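Local structure of phosphatidylinositol-specific phospholipase C1 (Streptomyces antibioticus, 3H4X) at residues 295-309 / 322-334. The protein is a phosphatidylinositol-specific phospholipase C that probably belongs to the calcium-dependent branch of its family and has an alpha/beta barrel-like fold. Residues are numbered along the deposited sequence; the frame is centred on the assembly and turned at random.
Sequences IDGTHPTEAEALARV and ADWYPLPSVLKTV. With EOH (ethanol), chain R.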
loop_
_atom_site.group_PDB
_atom_site.type_symbol
_atom_site.label_atom_id
_atom_site.label_comp_id
_atom_site.label_asym_id
_atom_site.label_seq_id
_atom_site.Cartn_x
_atom_site.Cartn_y
_atom_site.Cartn_z
ATOM N N ILE A 295 16.124 16.100 -4.855
ATOM C CA ILE A 295 15.965 16.824 -3.603
ATOM C C ILE A 295 16.121 15.824 -2.464
ATOM O O ILE A 295 16.204 14.622 -2.705
ATOM C CB ILE A 295 14.604 17.533 -3.522
ATOM C CG1 ILE A 295 13.460 16.520 -3.606
ATOM C CG2 ILE A 295 14.485 18.583 -4.625
ATOM C CD1 ILE A 295 12.089 17.144 -3.489
ATOM N N ASP A 296 16.184 16.308 -1.228
ATOM C CA ASP A 296 16.426 15.410 -0.107
ATOM C C ASP A 296 15.237 14.478 0.123
ATOM O O ASP A 296 14.085 14.884 -0.015
ATOM C CB ASP A 296 16.747 16.185 1.169
ATOM C CG ASP A 296 17.444 15.326 2.195
ATOM O OD1 ASP A 296 18.663 15.093 2.044
ATOM O OD2 ASP A 296 16.775 14.879 3.151
ATOM N N GLY A 297 15.533 13.231 0.479
ATOM C CA GLY A 297 14.496 12.230 0.704
ATOM C C GLY A 297 13.811 12.362 2.052
ATOM O O GLY A 297 12.753 11.772 2.278
ATOM N N THR A 298 14.408 13.140 2.952
ATOM C CA THR A 298 13.884 13.286 4.305
ATOM C C THR A 298 13.601 14.741 4.647
ATOM O O THR A 298 12.500 15.081 5.083
ATOM C CB THR A 298 14.861 12.699 5.341
ATOM O OG1 THR A 298 15.158 11.340 5.000
ATOM C CG2 THR A 298 14.265 12.757 6.743
ATOM N N HIS A 299 14.598 15.598 4.432
ATOM C CA HIS A 299 14.522 17.002 4.831
ATOM C C HIS A 299 14.649 17.984 3.667
ATOM O O HIS A 299 15.482 18.888 3.718
ATOM C CB HIS A 299 15.631 17.334 5.839
ATOM C CG HIS A 299 15.522 16.602 7.140
ATOM N ND1 HIS A 299 14.737 17.049 8.181
ATOM C CD2 HIS A 299 16.119 15.470 7.578
ATOM C CE1 HIS A 299 14.845 16.215 9.200
ATOM N NE2 HIS A 299 15.677 15.248 8.861
ATOM N N PRO A 300 13.831 17.829 2.615
ATOM C CA PRO A 300 13.873 18.861 1.588
ATOM C C PRO A 300 13.145 20.084 2.119
ATOM O O PRO A 300 12.553 20.018 3.192
ATOM C CB PRO A 300 13.069 18.238 0.450
ATOM C CG PRO A 300 12.049 17.410 1.158
ATOM C CD PRO A 300 12.762 16.844 2.367
ATOM N N THR A 301 13.179 21.193 1.390
ATOM C CA THR A 301 12.350 22.326 1.772
ATOM C C THR A 301 10.902 22.011 1.412
ATOM O O THR A 301 10.639 21.195 0.526
ATOM C CB THR A 301 12.779 23.634 1.076
ATOM O OG1 THR A 301 12.444 23.572 -0.314
ATOM C CG2 THR A 301 14.281 23.870 1.237
ATOM N N GLU A 302 9.966 22.642 2.111
ATOM C CA GLU A 302 8.552 22.463 1.825
ATOM C C GLU A 302 8.248 22.786 0.364
ATOM O O GLU A 302 7.493 22.072 -0.301
ATOM C CB GLU A 302 7.707 23.343 2.749
ATOM C CG GLU A 302 6.216 23.255 2.499
ATOM C CD GLU A 302 5.413 24.132 3.442
ATOM O OE1 GLU A 302 5.939 25.178 3.880
ATOM O OE2 GLU A 302 4.255 23.774 3.744
ATOM N N ALA A 303 8.840 23.870 -0.131
ATOM C CA ALA A 303 8.613 24.301 -1.505
ATOM C C ALA A 303 9.099 23.257 -2.507
ATOM O O ALA A 303 8.425 22.974 -3.496
ATOM C CB ALA A 303 9.283 25.645 -1.759
ATOM N N GLU A 304 10.278 22.702 -2.249
ATOM C CA GLU A 304 10.832 21.652 -3.098
ATOM C C GLU A 304 9.901 20.441 -3.155
ATOM O O GLU A 304 9.634 19.893 -4.227
ATOM C CB GLU A 304 12.210 21.225 -2.589
ATOM C CG GLU A 304 13.328 22.215 -2.881
ATOM C CD GLU A 304 14.632 21.822 -2.218
ATOM O OE1 GLU A 304 14.604 20.987 -1.289
ATOM O OE2 GLU A 304 15.690 22.352 -2.623
ATOM N N ALA A 305 9.402 20.029 -1.994
ATOM C CA ALA A 305 8.575 18.832 -1.903
ATOM C C ALA A 305 7.229 19.037 -2.588
ATOM O O ALA A 305 6.752 18.168 -3.324
ATOM C CB ALA A 305 8.387 18.432 -0.445
ATOM N N LEU A 306 6.624 20.196 -2.357
ATOM C CA LEU A 306 5.344 20.505 -2.975
ATOM C C LEU A 306 5.460 20.537 -4.495
ATOM O O LEU A 306 4.593 20.023 -5.203
ATOM C CB LEU A 306 4.798 21.837 -2.454
ATOM C CG LEU A 306 4.236 21.810 -1.032
ATOM C CD1 LEU A 306 3.873 23.212 -0.572
ATOM C CD2 LEU A 306 3.030 20.885 -0.952
ATOM N N ALA A 307 6.529 21.149 -4.996
ATOM C CA ALA A 307 6.762 21.199 -6.434
ATOM C C ALA A 307 6.895 19.791 -7.001
ATOM O O ALA A 307 6.389 19.488 -8.078
ATOM C CB ALA A 307 8.003 22.023 -6.748
ATOM N N ARG A 308 7.580 18.931 -6.261
ATOM C CA ARG A 308 7.786 17.555 -6.692
ATOM C C ARG A 308 6.460 16.786 -6.741
ATOM O O ARG A 308 6.195 16.049 -7.692
ATOM C CB ARG A 308 8.806 16.869 -5.780
ATOM C CG ARG A 308 9.172 15.444 -6.166
ATOM C CD ARG A 308 9.588 15.296 -7.627
ATOM N NE ARG A 308 10.591 16.264 -8.079
ATOM C CZ ARG A 308 11.894 16.183 -7.823
ATOM N NH1 ARG A 308 12.379 15.196 -7.080
ATOM N NH2 ARG A 308 12.720 17.105 -8.304
ATOM N N VAL A 309 5.619 16.970 -5.729
ATOM C CA VAL A 309 4.306 16.337 -5.728
ATOM C C VAL A 309 3.476 16.800 -6.928
ATOM O O VAL A 309 2.833 15.996 -7.600
ATOM C CB VAL A 309 3.549 16.606 -4.414
ATOM C CG1 VAL A 309 2.126 16.094 -4.506
ATOM C CG2 VAL A 309 4.276 15.949 -3.253
ATOM N N ALA A 322 8.159 9.156 -0.264
ATOM C CA ALA A 322 9.532 9.426 0.132
ATOM C C ALA A 322 9.582 9.288 1.655
ATOM O O ALA A 322 8.764 8.571 2.238
ATOM C CB ALA A 322 9.970 10.818 -0.319
ATOM N N ASP A 323 10.528 9.968 2.300
ATOM C CA ASP A 323 10.683 9.877 3.752
ATOM C C ASP A 323 10.410 11.210 4.445
ATOM O O ASP A 323 11.057 11.532 5.443
ATOM C CB ASP A 323 12.100 9.425 4.115
ATOM C CG ASP A 323 12.403 8.008 3.672
ATOM O OD1 ASP A 323 11.477 7.295 3.240
ATOM O OD2 ASP A 323 13.580 7.603 3.759
ATOM N N TRP A 324 9.451 11.971 3.934
ATOM C CA TRP A 324 9.258 13.355 4.376
ATOM C C TRP A 324 8.468 13.511 5.676
ATOM O O TRP A 324 7.591 14.370 5.778
ATOM C CB TRP A 324 8.604 14.183 3.267
ATOM C CG TRP A 324 9.408 14.242 1.999
ATOM C CD1 TRP A 324 10.767 14.196 1.886
ATOM C CD2 TRP A 324 8.898 14.379 0.668
ATOM N NE1 TRP A 324 11.135 14.289 0.565
ATOM C CE2 TRP A 324 10.006 14.404 -0.203
ATOM C CE3 TRP A 324 7.614 14.479 0.127
ATOM C CZ2 TRP A 324 9.868 14.521 -1.587
ATOM C CZ3 TRP A 324 7.479 14.601 -1.246
ATOM C CH2 TRP A 324 8.599 14.620 -2.087
ATOM N N TYR A 325 8.788 12.699 6.677
ATOM C CA TYR A 325 8.096 12.805 7.957
ATOM C C TYR A 325 8.234 14.183 8.638
ATOM O O TYR A 325 7.351 14.580 9.395
ATOM C CB TYR A 325 8.485 11.658 8.902
ATOM C CG TYR A 325 9.934 11.661 9.333
ATOM C CD1 TYR A 325 10.341 12.366 10.457
ATOM C CD2 TYR A 325 10.893 10.951 8.623
ATOM C CE1 TYR A 325 11.664 12.370 10.858
ATOM C CE2 TYR A 325 12.219 10.952 9.017
ATOM C CZ TYR A 325 12.597 11.662 10.135
ATOM O OH TYR A 325 13.914 11.670 10.535
ATOM N N PRO A 326 9.329 14.922 8.367
ATOM C CA PRO A 326 9.435 16.257 8.964
ATOM C C PRO A 326 8.471 17.275 8.358
ATOM O O PRO A 326 8.384 18.404 8.843
ATOM C CB PRO A 326 10.880 16.669 8.652
ATOM C CG PRO A 326 11.606 15.400 8.413
ATOM C CD PRO A 326 10.594 14.510 7.736
ATOM N N LEU A 327 7.748 16.882 7.313
ATOM C CA LEU A 327 6.885 17.815 6.595
ATOM C C LEU A 327 5.426 17.362 6.531
ATOM O O LEU A 327 4.911 17.077 5.452
ATOM C CB LEU A 327 7.413 18.034 5.174
ATOM C CG LEU A 327 8.851 18.536 5.023
ATOM C CD1 LEU A 327 9.288 18.450 3.568
ATOM C CD2 LEU A 327 8.990 19.956 5.550
ATOM N N PRO A 328 4.747 17.303 7.686
ATOM C CA PRO A 328 3.358 16.838 7.692
ATOM C C PRO A 328 2.439 17.664 6.791
ATOM O O PRO A 328 1.461 17.140 6.260
ATOM C CB PRO A 328 2.940 16.964 9.164
ATOM C CG PRO A 328 3.965 17.859 9.793
ATOM C CD PRO A 328 5.231 17.636 9.035
ATOM N N SER A 329 2.748 18.945 6.615
ATOM C CA SER A 329 1.951 19.790 5.735
ATOM C C SER A 329 1.989 19.247 4.309
ATOM O O SER A 329 0.975 19.237 3.609
ATOM C CB SER A 329 2.456 21.237 5.769
ATOM O OG SER A 329 3.684 21.366 5.075
ATOM N N VAL A 330 3.165 18.794 3.887
ATOM C CA VAL A 330 3.321 18.185 2.573
ATOM C C VAL A 330 2.637 16.818 2.533
ATOM O O VAL A 330 1.961 16.481 1.561
ATOM C CB VAL A 330 4.807 18.041 2.189
ATOM C CG1 VAL A 330 4.954 17.265 0.887
ATOM C CG2 VAL A 330 5.459 19.414 2.075
ATOM N N LEU A 331 2.792 16.042 3.601
ATOM C CA LEU A 331 2.195 14.707 3.652
ATOM C C LEU A 331 0.679 14.725 3.476
ATOM O O LEU A 331 0.106 13.762 2.966
ATOM C CB LEU A 331 2.557 13.996 4.955
ATOM C CG LEU A 331 4.050 13.752 5.152
ATOM C CD1 LEU A 331 4.289 13.018 6.460
ATOM C CD2 LEU A 331 4.635 12.981 3.983
ATOM N N LYS A 332 0.035 15.813 3.894
ATOM C CA LYS A 332 -1.422 15.914 3.820
ATOM C C LYS A 332 -1.919 16.369 2.451
ATOM O O LYS A 332 -3.123 16.428 2.214
ATOM C CB LYS A 332 -1.951 16.881 4.881
ATOM C CG LYS A 332 -1.687 16.469 6.307
ATOM C CD LYS A 332 -2.175 17.533 7.276
ATOM C CE LYS A 332 -1.904 17.122 8.709
ATOM N NZ LYS A 332 -0.463 16.845 8.912
ATOM N N THR A 333 -0.992 16.707 1.563
ATOM C CA THR A 333 -1.341 17.267 0.261
ATOM C C THR A 333 -2.150 16.293 -0.596
ATOM O O THR A 333 -1.766 15.133 -0.764
ATOM C CB THR A 333 -0.079 17.689 -0.520
ATOM O OG1 THR A 333 0.646 18.668 0.230
ATOM C CG2 THR A 333 -0.455 18.272 -1.875
ATOM N N VAL A 334 -3.275 16.766 -1.121
ATOM C CA VAL A 334 -4.047 16.016 -2.100
ATOM C C VAL A 334 -4.405 16.966 -3.233
ATOM O O VAL A 334 -5.035 18.002 -3.000
ATOM C CB VAL A 334 -5.340 15.431 -1.496
ATOM C CG1 VAL A 334 -6.089 14.625 -2.540
ATOM C CG2 VAL A 334 -5.025 14.563 -0.279
HETATM C C1 EOH R . 9.112 14.958 12.972
HETATM C C2 EOH R . 10.139 15.900 12.355
HETATM O O EOH R . 8.012 14.743 12.115
#
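Where helix 302-314 meets the segment that follows strand 319-322 in this barrel-like fold, A305 CB makes a CH-pi contact with the indole of W324, 4.0 Å from the six-membered ring centroid and 8° off its normal. A322, from W324's own segment, covers the opposite face, its CB 3.6 Å above the ring plane. At the rim, NE1 donates to D296 O over 3.1 Å at 158°, using a lone pair in the carbonyl plane, which, with the packing on both faces, helps to hold the indole's rotation. W324 CG lies anti to its own carbonyl carbon and beside its backbone N (chi1 -60°), a torsion that places the six-membered ring against A305 and V309 of the helix; V309 CG2 reaches the edge at CZ3. The loop backbone adds a bond from D323 N to G297 O, 2.9 Å. The helix N-terminus carries a T301-E304 capping box, E304 N donating to T301 OG1 and T301 N to E304 OE1. V330 of helix 328-331 sits as a knob among E302, A305, L306 and V309, its CG1 3.9 Å from A305 CB. V309 also touches V34 of strand 31-36, which places the helix against the sheet. At the exposed margin, the extended E302 chain brings OE2 within 2.8 Å of S329 OG, which donates from above the carboxylate plane.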